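Local coordinates for peptidase S9 prolyl oligopeptidase catalytic domain-containing protein (Pyrococcus horikoshii, PDB 4HXF) that is probably a serine peptidase of the prolyl oligopeptidase family, an acylaminoacyl peptidase that assembles as a self-compartmentalizing hexamer and binds a peptide chloromethyl ketone inhibitor, at residues K72-R77 with R107-N112; F168-F173 with I183-P188; I177-S182 with I222-E227. One frame throughout, in Å; residues are numbered along the deposited sequence.

Contact 1. Residues K72-R77 with R107-N112; sequences KIAFMR and RSIEWN
Trp111, Ile109, Ala74 and Met76 form an apolar seam between two strands whose segment axes run antiparallel at 171° and come no nearer than 8.5 Å. This is side-chain packing of one sheet on another, not backbone pairing within a sheet. Ala74 CB meets the indole of Trp111 obliquely, 3.8 Å from Trp111 CZ2, and also touches CE2 and NE1 of that ring. Next to it, Ile109 is the other reaching group: chi1 47° puts CG1 between the backbone N and the carbonyl carbon, and an extended chi2 of 170° carries CD1 to the opposing strand. There Ile109 CD1 meets Met76 CG at 3.9 Å, the two side chains crossing at a slant, and Ala74 CB more loosely at 4.3 Å.

A further contact is made by the aliphatic part of Lys72. Lys72 CE comes within 4.3 Å of Trp111 CH2, while its ammonium NZ is held by the carbonyl of Ser115. The indole N-H is likewise bonded beyond the two segments, to Arg65 O, which ties down the rotation of the ring. A leucine in place of Trp111 would probably leave Arg65 O without this donor and open a gap beside Ala74 CB and Lys72 CE.

The two strands belong to successive four-stranded blades of the beta-propeller: 72-77 is second in its sheet, between 62-66 and 86-91, and 106-111 is first in the next. Met63 of strand 62-66 and Ile87 of strand 86-91 close round Ile109 and Met76, and Leu118 of strand 117-124 lies against Trp111.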
# COMPACT_ATOMS: atom_id res chain seq x y z
N LYS A 72 4.32 25.14 -31.40
CA LYS A 72 4.18 24.06 -30.43
C LYS A 72 5.47 23.30 -30.24
O LYS A 72 6.34 23.35 -31.08
CB LYS A 72 3.16 23.07 -30.96
CG LYS A 72 1.81 23.68 -31.11
CD LYS A 72 0.88 22.66 -31.75
CE LYS A 72 1.09 22.54 -33.25
NZ LYS A 72 -0.18 21.94 -33.85
N ILE A 73 5.56 22.64 -29.14
CA ILE A 73 6.65 21.73 -28.84
C ILE A 73 6.07 20.41 -28.36
O ILE A 73 5.20 20.35 -27.44
CB ILE A 73 7.65 22.34 -27.85
CG1 ILE A 73 8.82 21.47 -27.60
CG2 ILE A 73 6.96 22.75 -26.55
CD1 ILE A 73 9.97 22.34 -26.94
N ALA A 74 6.55 19.33 -29.01
CA ALA A 74 6.29 17.98 -28.56
C ALA A 74 7.45 17.56 -27.66
O ALA A 74 8.58 18.00 -27.84
CB ALA A 74 6.12 17.00 -29.71
N PHE A 75 7.13 16.70 -26.74
CA PHE A 75 8.11 16.11 -25.86
C PHE A 75 7.70 14.86 -25.25
O PHE A 75 6.51 14.53 -25.32
CB PHE A 75 8.52 17.14 -24.76
CG PHE A 75 7.42 17.56 -23.81
CD1 PHE A 75 6.58 18.60 -24.12
CD2 PHE A 75 7.20 16.88 -22.61
CE1 PHE A 75 5.56 18.98 -23.23
CE2 PHE A 75 6.19 17.24 -21.77
CZ PHE A 75 5.38 18.29 -22.04
N MET A 76 8.65 14.13 -24.63
CA MET A 76 8.38 12.91 -23.92
C MET A 76 8.57 13.04 -22.43
O MET A 76 9.53 13.73 -21.97
CB MET A 76 9.32 11.80 -24.46
CG MET A 76 9.24 11.62 -25.97
SD MET A 76 8.28 10.17 -26.38
CE MET A 76 8.74 8.91 -25.23
N ARG A 77 7.77 12.28 -21.68
CA ARG A 77 7.96 12.06 -20.26
C ARG A 77 7.94 10.53 -20.03
O ARG A 77 7.31 9.82 -20.79
CB ARG A 77 6.88 12.67 -19.40
CG ARG A 77 6.76 14.15 -19.39
CD ARG A 77 6.13 14.67 -18.05
NE ARG A 77 6.47 16.06 -17.88
CZ ARG A 77 5.70 17.10 -18.17
NH1 ARG A 77 4.43 16.94 -18.63
NH2 ARG A 77 6.12 18.28 -17.96
N ARG A 107 11.28 5.17 -29.59
CA ARG A 107 12.67 5.59 -29.64
C ARG A 107 12.85 7.00 -30.24
O ARG A 107 13.89 7.65 -30.06
CB ARG A 107 13.55 4.61 -30.38
CG ARG A 107 13.68 3.23 -29.70
CD ARG A 107 14.76 2.33 -30.30
NE ARG A 107 14.87 1.07 -29.50
CZ ARG A 107 14.90 -0.19 -30.01
NH1 ARG A 107 14.78 -0.38 -31.30
NH2 ARG A 107 15.06 -1.27 -29.18
N SER A 108 11.92 7.43 -31.11
CA SER A 108 12.12 8.71 -31.84
C SER A 108 10.76 9.33 -32.10
O SER A 108 9.83 8.61 -32.38
CB SER A 108 12.87 8.67 -33.17
OG SER A 108 12.31 7.84 -34.23
N ILE A 109 10.75 10.66 -32.14
CA ILE A 109 9.59 11.45 -32.57
C ILE A 109 10.05 12.58 -33.47
O ILE A 109 11.04 13.21 -33.17
CB ILE A 109 8.65 12.03 -31.45
CG1 ILE A 109 9.46 12.70 -30.32
CG2 ILE A 109 7.81 10.85 -30.83
CD1 ILE A 109 8.55 13.48 -29.35
N GLU A 110 9.34 12.82 -34.55
CA GLU A 110 9.66 13.89 -35.51
C GLU A 110 8.41 14.51 -36.09
O GLU A 110 7.51 13.76 -36.60
CB GLU A 110 10.50 13.30 -36.72
CG GLU A 110 10.91 14.22 -37.80
CD GLU A 110 11.45 13.61 -39.17
OE1 GLU A 110 11.45 12.47 -39.42
OE2 GLU A 110 11.79 14.42 -40.03
N TRP A 111 8.35 15.85 -36.13
CA TRP A 111 7.21 16.49 -36.83
C TRP A 111 7.24 16.37 -38.29
O TRP A 111 8.30 16.58 -38.94
CB TRP A 111 7.20 17.98 -36.52
CG TRP A 111 6.83 18.33 -35.13
CD1 TRP A 111 7.65 18.72 -34.11
CD2 TRP A 111 5.46 18.40 -34.60
NE1 TRP A 111 6.91 19.03 -32.97
CE2 TRP A 111 5.58 18.90 -33.24
CE3 TRP A 111 4.22 18.11 -35.11
CZ2 TRP A 111 4.47 19.06 -32.41
CZ3 TRP A 111 3.10 18.31 -34.28
CH2 TRP A 111 3.19 18.79 -32.98
N ASN A 112 6.05 16.19 -38.88
CA ASN A 112 5.79 16.49 -40.28
C ASN A 112 5.84 17.99 -40.48
O ASN A 112 5.57 18.80 -39.53
CB ASN A 112 4.44 15.90 -40.62
CG ASN A 112 4.07 16.01 -42.12
OD1 ASN A 112 3.47 17.01 -42.56
ND2 ASN A 112 4.51 15.03 -42.90

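Contact 2. Residues F168-F173 with I183-P188; sequences FEKPRF and IVVSVP
Phe168 presents its ring edge to two aliphatic side chains, CE1 lying 4.1 Å from Ile183 CD1 and CZ 3.9 Å from Val185 CG2, both near the ring plane. Two residues on, Lys170 bends at chi2 (-67°), and this bend carries its methylenes across the two valines: CE is 4.0 Å from Val185 CG1, and the side chain crosses Val187 at about a right angle, CD against Val187 CG2. Its NZ ends in a salt bridge with Glu210. Pro171 sets its ring across Val187, with CD 3.7 Å from CG1. Arg172 gives its guanidinium to a salt bridge with Glu134, and contributes its backbone O to this contact, 3.6 Å from Pro188 CG. At Phe173 the backbone and CB do the packing, CB sitting 3.9 Å from Pro188 CG, while the ring leads off to Phe141 and Tyr196.

The axes of segments 168-171 and 183-188 run at 36° and 7.4 Å apart at closest; the strands lie in consecutive propeller blades, which pack face to face here. Strand 163-171, at the edge of one four-stranded sheet, lies over 182-188, the second strand of the next. Phe154 of strand 151-158 and Trp205 of strand 200-206 both stack with Phe168.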
# COMPACT_ATOMS: atom_id res chain seq x y z
N PHE A 168 2.95 0.67 -39.37
CA PHE A 168 3.51 -0.48 -40.09
C PHE A 168 4.75 -0.95 -39.33
O PHE A 168 5.27 -0.26 -38.47
CB PHE A 168 3.84 -0.23 -41.57
CG PHE A 168 4.78 0.94 -41.85
CD1 PHE A 168 4.29 2.26 -41.92
CD2 PHE A 168 6.15 0.74 -42.07
CE1 PHE A 168 5.16 3.34 -42.10
CE2 PHE A 168 7.00 1.82 -42.26
CZ PHE A 168 6.51 3.06 -42.31
N GLU A 169 5.19 -2.14 -39.69
CA GLU A 169 6.39 -2.76 -39.08
C GLU A 169 7.44 -3.10 -40.12
O GLU A 169 7.14 -3.29 -41.32
CB GLU A 169 6.00 -3.96 -38.24
CG GLU A 169 5.92 -5.27 -38.93
CD GLU A 169 5.64 -6.42 -37.91
OE1 GLU A 169 6.28 -7.46 -38.00
OE2 GLU A 169 4.81 -6.24 -37.03
N LYS A 170 8.66 -3.15 -39.65
CA LYS A 170 9.81 -3.54 -40.44
C LYS A 170 10.73 -4.40 -39.61
O LYS A 170 10.54 -4.51 -38.41
CB LYS A 170 10.57 -2.28 -40.89
CG LYS A 170 9.84 -1.53 -41.96
CD LYS A 170 9.71 -2.25 -43.32
CE LYS A 170 9.14 -1.34 -44.41
NZ LYS A 170 8.84 -2.23 -45.57
N PRO A 171 11.72 -5.04 -40.27
CA PRO A 171 12.74 -5.72 -39.47
C PRO A 171 13.44 -4.90 -38.42
O PRO A 171 13.36 -3.63 -38.47
CB PRO A 171 13.75 -6.16 -40.58
CG PRO A 171 12.92 -6.26 -41.79
CD PRO A 171 11.98 -5.07 -41.72
N ARG A 172 13.99 -5.55 -37.35
CA ARG A 172 14.71 -4.88 -36.28
C ARG A 172 15.81 -3.96 -36.91
O ARG A 172 16.35 -4.29 -38.02
CB ARG A 172 15.36 -5.88 -35.18
CG ARG A 172 16.45 -6.70 -35.65
CD ARG A 172 16.87 -7.66 -34.49
NE ARG A 172 15.85 -8.63 -34.42
CZ ARG A 172 16.02 -9.84 -33.87
NH1 ARG A 172 17.16 -10.11 -33.37
NH2 ARG A 172 15.09 -10.72 -33.88
N PHE A 173 16.09 -2.88 -36.23
CA PHE A 173 17.10 -1.91 -36.58
C PHE A 173 16.77 -1.16 -37.87
O PHE A 173 17.68 -0.69 -38.53
CB PHE A 173 18.44 -2.68 -36.66
CG PHE A 173 19.35 -2.45 -35.53
CD1 PHE A 173 20.58 -1.88 -35.73
CD2 PHE A 173 18.96 -2.77 -34.28
CE1 PHE A 173 21.42 -1.66 -34.65
CE2 PHE A 173 19.81 -2.59 -33.21
CZ PHE A 173 21.03 -2.09 -33.43
N ILE A 183 7.37 8.84 -46.09
CA ILE A 183 8.31 8.44 -45.12
C ILE A 183 9.46 7.64 -45.82
O ILE A 183 9.18 6.75 -46.63
CB ILE A 183 7.67 7.53 -44.05
CG1 ILE A 183 6.54 8.29 -43.30
CG2 ILE A 183 8.69 7.02 -43.04
CD1 ILE A 183 5.68 7.35 -42.46
N VAL A 184 10.70 8.05 -45.57
CA VAL A 184 11.89 7.31 -46.09
C VAL A 184 12.29 6.31 -45.04
O VAL A 184 12.58 6.65 -43.86
CB VAL A 184 13.08 8.23 -46.44
CG1 VAL A 184 14.18 7.45 -47.13
CG2 VAL A 184 12.65 9.34 -47.37
N VAL A 185 12.26 5.06 -45.43
CA VAL A 185 12.46 3.95 -44.53
C VAL A 185 13.74 3.21 -44.83
O VAL A 185 13.88 2.74 -45.96
CB VAL A 185 11.27 2.95 -44.50
CG1 VAL A 185 11.45 1.78 -43.50
CG2 VAL A 185 9.90 3.77 -44.19
N SER A 186 14.66 3.11 -43.87
CA SER A 186 15.97 2.44 -44.09
C SER A 186 15.97 1.13 -43.32
O SER A 186 15.72 1.15 -42.09
CB SER A 186 17.14 3.35 -43.67
OG SER A 186 17.08 4.60 -44.35
N VAL A 187 16.18 -0.00 -44.02
CA VAL A 187 16.00 -1.34 -43.43
C VAL A 187 17.35 -2.07 -43.67
O VAL A 187 17.85 -2.10 -44.78
CB VAL A 187 14.88 -2.11 -44.13
CG1 VAL A 187 14.78 -3.52 -43.63
CG2 VAL A 187 13.52 -1.32 -44.03
N PRO A 188 17.87 -2.72 -42.65
CA PRO A 188 19.09 -3.50 -42.92
C PRO A 188 18.87 -4.52 -44.02
O PRO A 188 17.85 -5.24 -44.05
CB PRO A 188 19.37 -4.14 -41.56
CG PRO A 188 18.74 -3.31 -40.52
CD PRO A 188 17.45 -2.85 -41.24

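Contact 3. Residues I177-S182 with I222-E227; sequences IWHGDS and IDSDGE
A polar, surface contact joins the ends of two propeller strands, fastened by His179 and Ser224 through a hydrogen bond of 2.6 Å between ND1 and OG. The bond is fairly straight (158°), and OG lies at the ring edge, near its plane. With chi1 at -179°, His179 CG is anti to the backbone N, which brings the edge of the imidazole to Ser224 and the turn after it. In that turn OG also accepts from Gly226 N (2.9 Å), an ST turn, so one hydroxyl serves both segments. The far nitrogen is engaged as well: a water 2.8 Å from His179 NE2 donates to Glu227 O.

Strands 175-179 and 219-224 are the first strands of consecutive four-stranded blades; the axes of segments 177-179 and 222-224 lie at 24°. Ile222 and Asp223 form a classic beta bulge against Leu230. Ile177 adds van der Waals contact, its CD1 lying against the backbone, 3.4 Å from Asp223 O. Beyond the strands, 177-182 closes in a type II' turn from His179 to Ser182 with Gly180 at positive phi, and the CA atoms of Gly180 and Gly226 approach to 4.5 Å.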
# COMPACT_ATOMS: atom_id res chain seq x y z
N ILE A 177 12.36 8.55 -41.53
CA ILE A 177 12.23 9.99 -41.49
C ILE A 177 11.09 10.45 -42.38
O ILE A 177 10.77 9.83 -43.40
CB ILE A 177 13.54 10.73 -41.84
CG1 ILE A 177 13.97 10.38 -43.26
CG2 ILE A 177 14.66 10.35 -40.85
CD1 ILE A 177 14.96 11.35 -43.85
N TRP A 178 10.56 11.62 -42.08
CA TRP A 178 9.71 12.28 -43.04
C TRP A 178 10.45 12.80 -44.27
O TRP A 178 11.54 13.32 -44.18
CB TRP A 178 8.99 13.47 -42.43
CG TRP A 178 7.88 13.15 -41.42
CD1 TRP A 178 7.90 13.38 -40.09
CD2 TRP A 178 6.59 12.59 -41.73
NE1 TRP A 178 6.75 13.09 -39.52
CE2 TRP A 178 5.89 12.56 -40.43
CE3 TRP A 178 5.98 12.06 -42.86
CZ2 TRP A 178 4.65 12.06 -40.30
CZ3 TRP A 178 4.66 11.60 -42.75
CH2 TRP A 178 4.03 11.57 -41.47
N HIS A 179 9.77 12.72 -45.41
CA HIS A 179 10.20 13.38 -46.63
C HIS A 179 8.95 13.96 -47.24
O HIS A 179 8.22 13.31 -48.02
CB HIS A 179 10.93 12.41 -47.56
CG HIS A 179 11.43 13.08 -48.84
ND1 HIS A 179 12.32 14.07 -48.82
CD2 HIS A 179 11.15 12.80 -50.21
CE1 HIS A 179 12.53 14.51 -50.10
NE2 HIS A 179 11.82 13.70 -50.94
N GLY A 180 8.66 15.18 -46.83
CA GLY A 180 7.39 15.83 -47.20
C GLY A 180 6.26 14.99 -46.58
O GLY A 180 6.30 14.73 -45.35
N ASP A 181 5.33 14.48 -47.39
CA ASP A 181 4.22 13.60 -46.94
C ASP A 181 4.47 12.10 -47.04
O ASP A 181 3.61 11.27 -46.69
CB ASP A 181 2.89 13.93 -47.67
CG ASP A 181 2.24 15.15 -47.13
OD1 ASP A 181 2.43 15.44 -45.92
OD2 ASP A 181 1.71 15.90 -47.96
N SER A 182 5.70 11.76 -47.47
CA SER A 182 6.17 10.39 -47.45
C SER A 182 7.10 10.11 -46.34
O SER A 182 7.52 11.01 -45.62
CB SER A 182 6.89 10.09 -48.82
OG SER A 182 5.99 10.36 -49.88
N ILE A 222 19.09 10.14 -43.22
CA ILE A 222 19.19 10.83 -41.95
C ILE A 222 18.36 12.12 -41.87
O ILE A 222 18.05 12.52 -40.72
CB ILE A 222 20.68 11.09 -41.57
CG1 ILE A 222 21.45 11.90 -42.55
CG2 ILE A 222 21.34 9.72 -41.18
CD1 ILE A 222 22.73 12.56 -42.05
N ASP A 223 18.04 12.76 -43.00
CA ASP A 223 17.31 14.01 -42.98
C ASP A 223 16.69 14.31 -44.32
O ASP A 223 16.99 13.64 -45.29
CB ASP A 223 18.27 15.13 -42.46
CG ASP A 223 17.53 16.34 -41.80
OD1 ASP A 223 16.29 16.25 -41.60
OD2 ASP A 223 18.22 17.33 -41.55
N SER A 224 15.80 15.28 -44.36
CA SER A 224 15.18 15.78 -45.52
C SER A 224 14.78 17.20 -45.34
O SER A 224 14.40 17.65 -44.23
CB SER A 224 13.95 14.90 -45.82
OG SER A 224 13.11 15.49 -46.83
N ASP A 225 14.82 17.93 -46.42
CA ASP A 225 14.21 19.28 -46.42
C ASP A 225 12.93 19.34 -47.26
O ASP A 225 12.52 20.44 -47.63
CB ASP A 225 15.22 20.28 -46.93
CG ASP A 225 15.56 20.13 -48.35
OD1 ASP A 225 14.94 19.37 -49.09
OD2 ASP A 225 16.59 20.80 -48.69
N GLY A 226 12.37 18.18 -47.62
CA GLY A 226 11.11 18.09 -48.37
C GLY A 226 11.34 17.91 -49.86
O GLY A 226 10.51 17.37 -50.60
N GLU A 227 12.53 18.31 -50.33
CA GLU A 227 12.92 18.16 -51.74
C GLU A 227 14.10 17.20 -51.92
O GLU A 227 14.17 16.41 -52.85
CB GLU A 227 13.30 19.55 -52.31
CG GLU A 227 12.18 20.62 -52.34
CD GLU A 227 10.94 20.17 -53.12
OE1 GLU A 227 11.11 19.43 -54.13
OE2 GLU A 227 9.80 20.53 -52.72
O HOH W 1 11.88 14.32 -53.68

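Following the chain, contact 1 closes first: strand 72-77 meets 106-111 after a loop that includes strands 86-91 and 97-102, tying two successive blades. Contact 2 opens later, at the last strand of the blade that 106-111 begins, and closes a short loop containing strand 175-179. Contact 3 starts inside that loop, at 177-182, and ends at 222-227, so contacts 2 and 3 cross, while contact 1 precedes both in series. Strands 175-179 and 182-188 pair directly, Ile177 O with Val184 N. Contacts 1 and 3 touch through a probable hydrogen bond from Trp178 N to Glu110 OE1. Together the three join four consecutive propeller blades.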